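Local coordinates for protein interacting with Hsp90 1 (Saccharomyces cerevisiae, PDB 4CHH), which takes part in pre-rRNA processing, is required for the NOP58-snoRNA interaction, belongs to the R2TP complex and interacts with Hsp90, at residues A[54-60]-A[108-113]; A[37-41]-A[132-136]; A[69-74]-A[90-95]. All blocks are in the same frame, centred on the assembly; numbering follows the deposited sequence.

Contact 1 (A[54-60]-A[108-113]); sequences QDGRKVF and QECYVW
Y111 sends its hydroxyl to the turn before the strand at 58-60, where it works as both acceptor and donor. Q54 N points at Y111 OH almost straight (3.0 Å, 174° at the hydrogen), and OH passes its own proton to E109 OE1, 2.6 Å away. The polar end of Q54 is used too: OE1 takes R57 NE at 2.9 Å, with the donor well above the carbonyl plane, and a water that also accepts from E109 N. R57 CG lies anti to its carbonyl carbon (chi1 -61°), and the bend at chi2 carries CD alongside E109 O. That oxygen receives a proton from another water, which in turn accepts from K58 N at 2.9 Å, replacing a direct backbone bond where the strands begin to pair. Beyond it the bonds are direct: Y111 N to K58 O (3.0 Å), F60 N to Y111 O (2.8 Å) and W113 N to F60 O. The V59 backbone hydrogen-bonds instead to T42 on the neighbouring strand 29-47, and W113 NE1 donates to D147 OD2. C110 SG meets the F60 ring obliquely, and V59 CG1 abuts the edge of the W113 indole at CZ3, 3.5 Å away. A phenylalanine in place of Y111 would probably leave Q54 N and E109 OE1 without their common partner and let the turn shift. The alternating bonds, with strand axes only 22° apart, define a parallel beta ladder inside the mixed sheet of the PIH1 N-terminal domain, entered through a type II turn at 54-57.

Contact 2 (A[37-41]-A[132-136]); sequences DFVIK and REILV
R132 NH2 is gripped in two ways: it lies over the centre of the F38 ring, 3.3 Å above the ring plane, and it donates to a water 3.1 Å off. That water sits in the guanidinium plane, at its edge, and gives a proton to D37 OD1 at 2.7 Å, so it links two opposite charges whose own nearest atoms, D37 OD1 and R132 NH2, remain 5.2 Å apart. The carboxylate would probably still favour the positive charge on the arginine through this bridge. The whole guanidinium lies nearly flat on the ring, its plane tilted by 26°, and CZ stands 3.9 Å from the ring centroid, which makes the contact cation-pi as well as stacked. R132 gets there by an extended chain, with CG anti to the backbone N (chi1 -168°), while F38 presents its ring with CG between N and the carbonyl carbon. F38 and R132 thus reach toward each other from the two sides of the interface. At the edge of the same ring stands V136 CG2, 4.1 Å from CE2. L135 CD1 approaches CZ from an oblique direction and is more distant. Two residues on, the I40 side chain runs alongside V136 in the opposite sense, I40 CD1 lying 4.0 Å from V136 CG1. I125 of helix 119-127 also packs on F38, R132 and L135, and V63 of the adjacent strand lies against F38 and I40. A classic beta bulge puts D37 and F38 together opposite V63. The axes of segments 132-136 and 37-41 make 60° and come within 11.3 Å, which fits helix 129-147 packed on the sheet of the PIH1 N-terminal domain.

Contact 3 (A[69-74]-A[90-95]); sequences VPKPEV and WEIPII
P72 lays its pyrrolidine ring on the indole of W90, with CB and CG on different parts of it. CB stands closest to the pyrrole part, 3.4 Å from W90 NE1. CG stands over the face of the six-membered ring, offset toward its rim, in a CH-pi contact 4.0 Å from the centroid; the same carbon comes within 3.3 Å of E91 O. CD, the last atom before the ring closes on the backbone N, turns to P93 CD at 3.8 Å, so that one proline fills the angle between an indole and a second proline. While its face takes P72, the edge of W90 is used for a bond: NE1 donates to V74 O at 2.9 Å and 168°, the oxygen lying in the ring plane although the donor is tilted 28° from the carbonyl plane. With CG anti to the backbone N (chi1 -165°), the indole swings toward 69-74. These are two largely irregular segments running in opposite directions, the second leading into strand 95-103, and they flank helix 78-86 in the PIH1 N-terminal domain; V81, L84 and I85 of that helix pack on W90, and C121 and W124 of helix 119-127 on P72. No direct hydrogen bond joins the two backbones, but a water donates to both P70 O and P93 O (2.7 Å to the latter). P93 CG also rests near P70 O. At the start of 69-74, V69 lies antiparallel alongside I95, V69 CG1 4.0 Å from I95 CD1. K71 forms a salt bridge with D120.

How the contacts relate
From the N terminus, the chain lays down 37-41, then 54-60, then 69-74, and meets their partners in reverse order. Contact 3 closes first, when 90-95 returns past helix 78-86; contact 1 closes around it at 108-113, and contact 2 closes last, at 132-136. The three loops are therefore nested and none cross. Contacts 1 and 2 share a sheet, since strands 29-47 and 58-66 are neighbours, and K41 and V39 pack on F60. Contact 2 meets contact 3 where L135 touches I92 and I94. Contacts 1 and 3 lie on opposite sides of the chain's centre, centres about 27 Å apart, without touching.

Contact 1 (A[54-60]-A[108-113])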
loop_
_atom_site.group_PDB
_atom_site.type_symbol
_atom_site.label_atom_id
_atom_site.label_comp_id
_atom_site.label_asym_id
_atom_site.label_seq_id
_atom_site.Cartn_x
_atom_site.Cartn_y
_atom_site.Cartn_z
ATOM N N GLN A 54 7.891 -10.989 -14.929
ATOM C CA GLN A 54 9.166 -11.716 -14.842
ATOM C C GLN A 54 9.565 -11.919 -13.375
ATOM O O GLN A 54 9.753 -10.936 -12.661
ATOM C CB GLN A 54 10.285 -10.942 -15.582
ATOM C CG GLN A 54 9.999 -10.674 -17.047
ATOM C CD GLN A 54 11.153 -9.980 -17.721
ATOM O OE1 GLN A 54 11.607 -8.906 -17.304
ATOM N NE2 GLN A 54 11.649 -10.580 -18.786
ATOM N N ASP A 55 9.718 -13.182 -12.926
ATOM C CA ASP A 55 10.171 -13.491 -11.562
ATOM C C ASP A 55 11.552 -12.891 -11.276
ATOM O O ASP A 55 12.392 -12.797 -12.183
ATOM C CB ASP A 55 10.241 -15.012 -11.341
ATOM C CG ASP A 55 8.939 -15.758 -11.560
ATOM O OD1 ASP A 55 7.872 -15.097 -11.602
ATOM O OD2 ASP A 55 8.982 -16.999 -11.680
ATOM N N GLY A 56 11.744 -12.448 -10.040
ATOM C CA GLY A 56 13.020 -11.904 -9.594
ATOM C C GLY A 56 13.209 -10.417 -9.815
ATOM O O GLY A 56 14.199 -9.851 -9.355
ATOM N N ARG A 57 12.260 -9.765 -10.484
ATOM C CA ARG A 57 12.357 -8.331 -10.711
ATOM C C ARG A 57 12.044 -7.550 -9.441
ATOM O O ARG A 57 11.291 -8.028 -8.587
ATOM C CB ARG A 57 11.437 -7.874 -11.853
ATOM C CG ARG A 57 11.759 -8.528 -13.204
ATOM C CD ARG A 57 13.059 -8.036 -13.794
ATOM N NE ARG A 57 13.419 -8.747 -15.015
ATOM C CZ ARG A 57 14.358 -9.683 -15.078
ATOM N NH1 ARG A 57 15.023 -10.044 -13.984
ATOM N NH2 ARG A 57 14.641 -10.270 -16.234
ATOM N N LYS A 58 12.640 -6.349 -9.344
ATOM C CA LYS A 58 12.463 -5.400 -8.252
ATOM C C LYS A 58 11.039 -4.918 -8.221
ATOM O O LYS A 58 10.405 -4.702 -9.257
ATOM C CB LYS A 58 13.403 -4.181 -8.389
ATOM C CG LYS A 58 14.883 -4.451 -8.175
ATOM C CD LYS A 58 15.645 -3.121 -8.090
ATOM C CE LYS A 58 17.095 -3.246 -8.513
ATOM N NZ LYS A 58 18.022 -3.290 -7.350
ATOM N N VAL A 59 10.546 -4.750 -7.028
ATOM C CA VAL A 59 9.202 -4.277 -6.777
ATOM C C VAL A 59 9.281 -3.057 -5.875
ATOM O O VAL A 59 10.049 -3.031 -4.907
ATOM C CB VAL A 59 8.283 -5.402 -6.183
ATOM C CG1 VAL A 59 6.956 -4.815 -5.673
ATOM C CG2 VAL A 59 8.004 -6.476 -7.228
ATOM N N PHE A 60 8.474 -2.055 -6.195
ATOM C CA PHE A 60 8.340 -0.856 -5.379
ATOM C C PHE A 60 6.902 -0.627 -5.021
ATOM O O PHE A 60 6.016 -0.706 -5.876
ATOM C CB PHE A 60 8.888 0.387 -6.072
ATOM C CG PHE A 60 10.367 0.341 -6.335
ATOM C CD1 PHE A 60 10.864 -0.224 -7.505
ATOM C CD2 PHE A 60 11.266 0.905 -5.437
ATOM C CE1 PHE A 60 12.240 -0.264 -7.754
ATOM C CE2 PHE A 60 12.648 0.884 -5.700
ATOM C CZ PHE A 60 13.119 0.292 -6.853
ATOM N N GLN A 108 16.115 -3.237 -17.074
ATOM C CA GLN A 108 15.332 -4.348 -16.536
ATOM C C GLN A 108 14.046 -3.845 -15.915
ATOM O O GLN A 108 14.028 -2.819 -15.237
ATOM C CB GLN A 108 16.128 -5.207 -15.539
ATOM C CG GLN A 108 17.543 -5.618 -16.011
ATOM C CD GLN A 108 17.592 -6.317 -17.359
ATOM O OE1 GLN A 108 16.869 -7.286 -17.628
ATOM N NE2 GLN A 108 18.464 -5.842 -18.235
ATOM N N GLU A 109 12.958 -4.569 -16.182
ATOM C CA GLU A 109 11.621 -4.252 -15.673
ATOM C C GLU A 109 11.538 -4.224 -14.149
ATOM O O GLU A 109 12.123 -5.077 -13.488
ATOM C CB GLU A 109 10.608 -5.312 -16.153
ATOM C CG GLU A 109 10.267 -5.264 -17.622
ATOM C CD GLU A 109 9.162 -6.204 -18.064
ATOM O OE1 GLU A 109 8.750 -7.095 -17.281
ATOM O OE2 GLU A 109 8.703 -6.040 -19.216
ATOM N N CYS A 110 10.788 -3.253 -13.612
ATOM C CA CYS A 110 10.475 -3.209 -12.190
ATOM C C CYS A 110 8.992 -2.823 -12.049
ATOM O O CYS A 110 8.437 -2.110 -12.891
ATOM C CB CYS A 110 11.426 -2.331 -11.372
ATOM S SG CYS A 110 11.040 -0.566 -11.368
ATOM N N TYR A 111 8.328 -3.414 -11.054
ATOM C CA TYR A 111 6.882 -3.255 -10.888
ATOM C C TYR A 111 6.556 -2.381 -9.724
ATOM O O TYR A 111 7.191 -2.454 -8.680
ATOM C CB TYR A 111 6.188 -4.618 -10.798
ATOM C CG TYR A 111 6.666 -5.535 -11.898
ATOM C CD1 TYR A 111 6.488 -5.200 -13.242
ATOM C CD2 TYR A 111 7.371 -6.694 -11.603
ATOM C CE1 TYR A 111 7.002 -6.000 -14.257
ATOM C CE2 TYR A 111 7.834 -7.533 -12.612
ATOM C CZ TYR A 111 7.664 -7.175 -13.936
ATOM O OH TYR A 111 8.139 -8.005 -14.909
ATOM N N VAL A 112 5.619 -1.477 -9.953
ATOM C CA VAL A 112 5.250 -0.441 -8.998
ATOM C C VAL A 112 3.749 -0.491 -8.686
ATOM O O VAL A 112 2.925 -0.514 -9.594
ATOM C CB VAL A 112 5.676 0.965 -9.534
ATOM C CG1 VAL A 112 5.328 2.080 -8.554
ATOM C CG2 VAL A 112 7.165 1.009 -9.889
ATOM N N TRP A 113 3.413 -0.475 -7.391
ATOM C CA TRP A 113 2.042 -0.382 -6.883
ATOM C C TRP A 113 1.934 0.793 -5.956
ATOM O O TRP A 113 2.899 1.107 -5.253
ATOM C CB TRP A 113 1.651 -1.636 -6.068
ATOM C CG TRP A 113 1.277 -2.862 -6.824
ATOM C CD1 TRP A 113 0.010 -3.287 -7.092
ATOM C CD2 TRP A 113 2.153 -3.949 -7.194
ATOM N NE1 TRP A 113 0.042 -4.547 -7.654
ATOM C CE2 TRP A 113 1.339 -4.982 -7.721
ATOM C CE3 TRP A 113 3.546 -4.145 -7.144
ATOM C CZ2 TRP A 113 1.869 -6.184 -8.215
ATOM C CZ3 TRP A 113 4.076 -5.345 -7.619
ATOM C CH2 TRP A 113 3.244 -6.355 -8.135
HETATM O O HOH W 1 13.504 -7.141 -17.897
HETATM O O HOH W 2 14.155 -5.251 -11.593
#

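Contact 2 (A[37-41]-A[132-136])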
loop_
_atom_site.group_PDB
_atom_site.type_symbol
_atom_site.label_atom_id
_atom_site.label_comp_id
_atom_site.label_asym_id
_atom_site.label_seq_id
_atom_site.Cartn_x
_atom_site.Cartn_y
_atom_site.Cartn_z
ATOM N N ASP A 37 4.294 9.465 0.542
ATOM C CA ASP A 37 4.766 9.369 1.913
ATOM C C ASP A 37 6.107 8.644 1.901
ATOM O O ASP A 37 7.162 9.304 1.963
ATOM C CB ASP A 37 3.704 8.690 2.819
ATOM C CG ASP A 37 4.041 8.588 4.304
ATOM O OD1 ASP A 37 5.139 9.058 4.712
ATOM O OD2 ASP A 37 3.235 8.006 5.050
ATOM N N PHE A 38 6.092 7.307 1.775
ATOM C CA PHE A 38 7.359 6.557 1.731
ATOM C C PHE A 38 7.250 5.346 0.779
ATOM O O PHE A 38 6.189 5.104 0.216
ATOM C CB PHE A 38 7.833 6.169 3.159
ATOM C CG PHE A 38 6.984 5.120 3.838
ATOM C CD1 PHE A 38 5.838 5.479 4.546
ATOM C CD2 PHE A 38 7.357 3.776 3.814
ATOM C CE1 PHE A 38 5.073 4.513 5.200
ATOM C CE2 PHE A 38 6.596 2.813 4.476
ATOM C CZ PHE A 38 5.450 3.189 5.152
ATOM N N VAL A 39 8.369 4.650 0.543
ATOM C CA VAL A 39 8.497 3.524 -0.406
ATOM C C VAL A 39 8.950 2.243 0.272
ATOM O O VAL A 39 9.848 2.258 1.122
ATOM C CB VAL A 39 9.522 3.879 -1.545
ATOM C CG1 VAL A 39 9.725 2.720 -2.528
ATOM C CG2 VAL A 39 9.095 5.116 -2.312
ATOM N N ILE A 40 8.383 1.125 -0.185
ATOM C CA ILE A 40 8.808 -0.224 0.208
ATOM C C ILE A 40 9.444 -0.814 -1.031
ATOM O O ILE A 40 8.808 -0.852 -2.082
ATOM C CB ILE A 40 7.672 -1.141 0.761
ATOM C CG1 ILE A 40 6.781 -0.455 1.831
ATOM C CG2 ILE A 40 8.219 -2.494 1.231
ATOM C CD1 ILE A 40 5.346 -1.105 1.967
ATOM N N LYS A 41 10.680 -1.273 -0.925
ATOM C CA LYS A 41 11.344 -1.940 -2.038
ATOM C C LYS A 41 11.392 -3.419 -1.713
ATOM O O LYS A 41 11.708 -3.788 -0.592
ATOM C CB LYS A 41 12.747 -1.356 -2.260
ATOM C CG LYS A 41 13.497 -1.930 -3.437
ATOM C CD LYS A 41 14.830 -1.223 -3.570
ATOM C CE LYS A 41 15.914 -2.134 -4.062
ATOM N NZ LYS A 41 17.245 -1.471 -4.003
ATOM N N ARG A 132 3.864 0.539 12.193
ATOM C CA ARG A 132 4.468 0.747 10.865
ATOM C C ARG A 132 4.873 -0.619 10.219
ATOM O O ARG A 132 4.593 -0.854 9.040
ATOM C CB ARG A 132 5.706 1.661 11.000
ATOM C CG ARG A 132 6.233 2.179 9.658
ATOM C CD ARG A 132 7.287 3.246 9.902
ATOM N NE ARG A 132 7.821 3.827 8.666
ATOM C CZ ARG A 132 7.445 4.993 8.139
ATOM N NH1 ARG A 132 6.464 5.699 8.691
ATOM N NH2 ARG A 132 8.032 5.450 7.042
ATOM N N GLU A 133 5.534 -1.508 10.995
ATOM C CA GLU A 133 5.924 -2.831 10.482
ATOM C C GLU A 133 4.714 -3.641 10.013
ATOM O O GLU A 133 4.784 -4.303 8.987
ATOM C CB GLU A 133 6.637 -3.650 11.578
ATOM C CG GLU A 133 8.106 -3.310 11.750
ATOM C CD GLU A 133 8.641 -3.564 13.152
ATOM O OE1 GLU A 133 8.018 -4.353 13.904
ATOM O OE2 GLU A 133 9.682 -2.961 13.500
ATOM N N ILE A 134 3.641 -3.653 10.822
ATOM C CA ILE A 134 2.401 -4.364 10.479
ATOM C C ILE A 134 1.767 -3.710 9.218
ATOM O O ILE A 134 1.274 -4.424 8.334
ATOM C CB ILE A 134 1.467 -4.328 11.711
ATOM C CG1 ILE A 134 1.994 -5.270 12.837
ATOM C CG2 ILE A 134 0.026 -4.648 11.359
ATOM C CD1 ILE A 134 1.284 -5.070 14.223
ATOM N N LEU A 135 1.807 -2.368 9.127
ATOM C CA LEU A 135 1.222 -1.686 7.971
ATOM C C LEU A 135 2.002 -2.088 6.686
ATOM O O LEU A 135 1.391 -2.334 5.643
ATOM C CB LEU A 135 1.200 -0.144 8.207
ATOM C CG LEU A 135 0.615 0.820 7.106
ATOM C CD1 LEU A 135 1.649 1.144 6.038
ATOM C CD2 LEU A 135 -0.716 0.309 6.496
ATOM N N VAL A 136 3.343 -2.159 6.773
ATOM C CA VAL A 136 4.188 -2.554 5.629
ATOM C C VAL A 136 3.795 -3.972 5.149
ATOM O O VAL A 136 3.687 -4.188 3.946
ATOM C CB VAL A 136 5.691 -2.443 6.007
ATOM C CG1 VAL A 136 6.582 -3.285 5.077
ATOM C CG2 VAL A 136 6.122 -0.977 5.994
HETATM O O HOH W 3 6.941 8.271 6.586
#

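Contact 3 (A[69-74]-A[90-95])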
loop_
_atom_site.group_PDB
_atom_site.type_symbol
_atom_site.label_atom_id
_atom_site.label_comp_id
_atom_site.label_asym_id
_atom_site.label_seq_id
_atom_site.Cartn_x
_atom_site.Cartn_y
_atom_site.Cartn_z
ATOM N N VAL A 69 -9.715 7.999 2.119
ATOM C CA VAL A 69 -9.618 6.567 2.374
ATOM C C VAL A 69 -10.288 6.320 3.730
ATOM O O VAL A 69 -10.008 7.055 4.689
ATOM C CB VAL A 69 -8.139 6.036 2.356
ATOM C CG1 VAL A 69 -8.061 4.535 2.663
ATOM C CG2 VAL A 69 -7.425 6.354 1.039
ATOM N N PRO A 70 -11.146 5.289 3.855
ATOM C CA PRO A 70 -11.701 4.971 5.178
ATOM C C PRO A 70 -10.610 4.739 6.229
ATOM O O PRO A 70 -9.449 4.423 5.917
ATOM C CB PRO A 70 -12.480 3.676 4.940
ATOM C CG PRO A 70 -12.805 3.695 3.482
ATOM C CD PRO A 70 -11.606 4.328 2.834
ATOM N N LYS A 71 -10.983 4.940 7.483
ATOM C CA LYS A 71 -10.051 4.739 8.579
ATOM C C LYS A 71 -10.728 3.860 9.662
ATOM O O LYS A 71 -11.965 3.754 9.660
ATOM C CB LYS A 71 -9.541 6.084 9.129
ATOM C CG LYS A 71 -10.574 6.967 9.805
ATOM C CD LYS A 71 -9.946 8.211 10.446
ATOM C CE LYS A 71 -9.279 7.941 11.783
ATOM N NZ LYS A 71 -9.131 9.190 12.591
ATOM N N PRO A 72 -9.962 3.127 10.514
ATOM C CA PRO A 72 -10.619 2.323 11.570
ATOM C C PRO A 72 -11.535 3.184 12.449
ATOM O O PRO A 72 -11.237 4.359 12.711
ATOM C CB PRO A 72 -9.418 1.807 12.395
ATOM C CG PRO A 72 -8.279 1.832 11.442
ATOM C CD PRO A 72 -8.499 3.091 10.668
ATOM N N GLU A 73 -12.609 2.585 12.943
ATOM C CA GLU A 73 -13.548 3.237 13.861
ATOM C C GLU A 73 -12.903 3.395 15.245
ATOM O O GLU A 73 -13.136 4.398 15.915
ATOM C CB GLU A 73 -14.860 2.453 13.944
ATOM C CG GLU A 73 -15.759 2.697 12.742
ATOM C CD GLU A 73 -17.104 1.992 12.766
ATOM O OE1 GLU A 73 -17.142 0.760 12.995
ATOM O OE2 GLU A 73 -18.129 2.683 12.562
ATOM N N VAL A 74 -12.048 2.424 15.634
ATOM C CA VAL A 74 -11.297 2.442 16.890
ATOM C C VAL A 74 -9.991 3.228 16.665
ATOM O O VAL A 74 -9.162 2.829 15.838
ATOM C CB VAL A 74 -11.017 1.012 17.448
ATOM C CG1 VAL A 74 -10.137 1.079 18.689
ATOM C CG2 VAL A 74 -12.320 0.263 17.753
ATOM N N TRP A 90 -9.238 -5.433 13.676
ATOM C CA TRP A 90 -8.792 -4.082 13.385
ATOM C C TRP A 90 -7.748 -4.114 12.278
ATOM O O TRP A 90 -6.839 -4.938 12.303
ATOM C CB TRP A 90 -8.198 -3.453 14.660
ATOM C CG TRP A 90 -7.998 -1.968 14.647
ATOM C CD1 TRP A 90 -8.782 -1.045 15.278
ATOM C CD2 TRP A 90 -6.841 -1.248 14.163
ATOM N NE1 TRP A 90 -8.244 0.212 15.131
ATOM C CE2 TRP A 90 -7.048 0.116 14.455
ATOM C CE3 TRP A 90 -5.668 -1.623 13.470
ATOM C CZ2 TRP A 90 -6.093 1.102 14.151
ATOM C CZ3 TRP A 90 -4.741 -0.647 13.139
ATOM C CH2 TRP A 90 -4.952 0.700 13.481
ATOM N N GLU A 91 -7.838 -3.150 11.358
ATOM C CA GLU A 91 -6.886 -3.013 10.257
ATOM C C GLU A 91 -6.884 -1.610 9.739
ATOM O O GLU A 91 -7.906 -0.942 9.781
ATOM C CB GLU A 91 -7.272 -3.981 9.116
ATOM C CG GLU A 91 -6.135 -4.272 8.152
ATOM C CD GLU A 91 -6.173 -5.610 7.439
ATOM O OE1 GLU A 91 -6.420 -6.639 8.105
ATOM O OE2 GLU A 91 -5.865 -5.636 6.227
ATOM N N ILE A 92 -5.755 -1.161 9.207
ATOM C CA ILE A 92 -5.700 0.123 8.519
ATOM C C ILE A 92 -6.248 -0.154 7.092
ATOM O O ILE A 92 -5.612 -0.928 6.373
ATOM C CB ILE A 92 -4.269 0.743 8.503
ATOM C CG1 ILE A 92 -3.838 1.234 9.896
ATOM C CG2 ILE A 92 -4.163 1.865 7.445
ATOM C CD1 ILE A 92 -2.392 1.822 10.000
ATOM N N PRO A 93 -7.407 0.399 6.656
ATOM C CA PRO A 93 -7.857 0.142 5.265
ATOM C C PRO A 93 -6.821 0.627 4.222
ATOM O O PRO A 93 -6.189 1.675 4.399
ATOM C CB PRO A 93 -9.171 0.934 5.166
ATOM C CG PRO A 93 -9.651 1.057 6.630
ATOM C CD PRO A 93 -8.353 1.288 7.369
ATOM N N ILE A 94 -6.608 -0.178 3.173
ATOM C CA ILE A 94 -5.680 0.143 2.084
ATOM C C ILE A 94 -6.423 0.075 0.748
ATOM O O ILE A 94 -7.082 -0.920 0.476
ATOM C CB ILE A 94 -4.417 -0.788 2.063
ATOM C CG1 ILE A 94 -3.711 -0.827 3.454
ATOM C CG2 ILE A 94 -3.422 -0.346 0.941
ATOM C CD1 ILE A 94 -2.849 -1.966 3.693
ATOM N N ILE A 95 -6.254 1.099 -0.092
ATOM C CA ILE A 95 -6.728 1.101 -1.457
ATOM C C ILE A 95 -5.458 1.005 -2.327
ATOM O O ILE A 95 -4.581 1.869 -2.265
ATOM C CB ILE A 95 -7.661 2.300 -1.799
ATOM C CG1 ILE A 95 -8.957 2.245 -0.923
ATOM C CG2 ILE A 95 -8.040 2.233 -3.311
ATOM C CD1 ILE A 95 -9.764 3.515 -0.859
HETATM O O HOH W 4 -6.650 3.786 6.099
#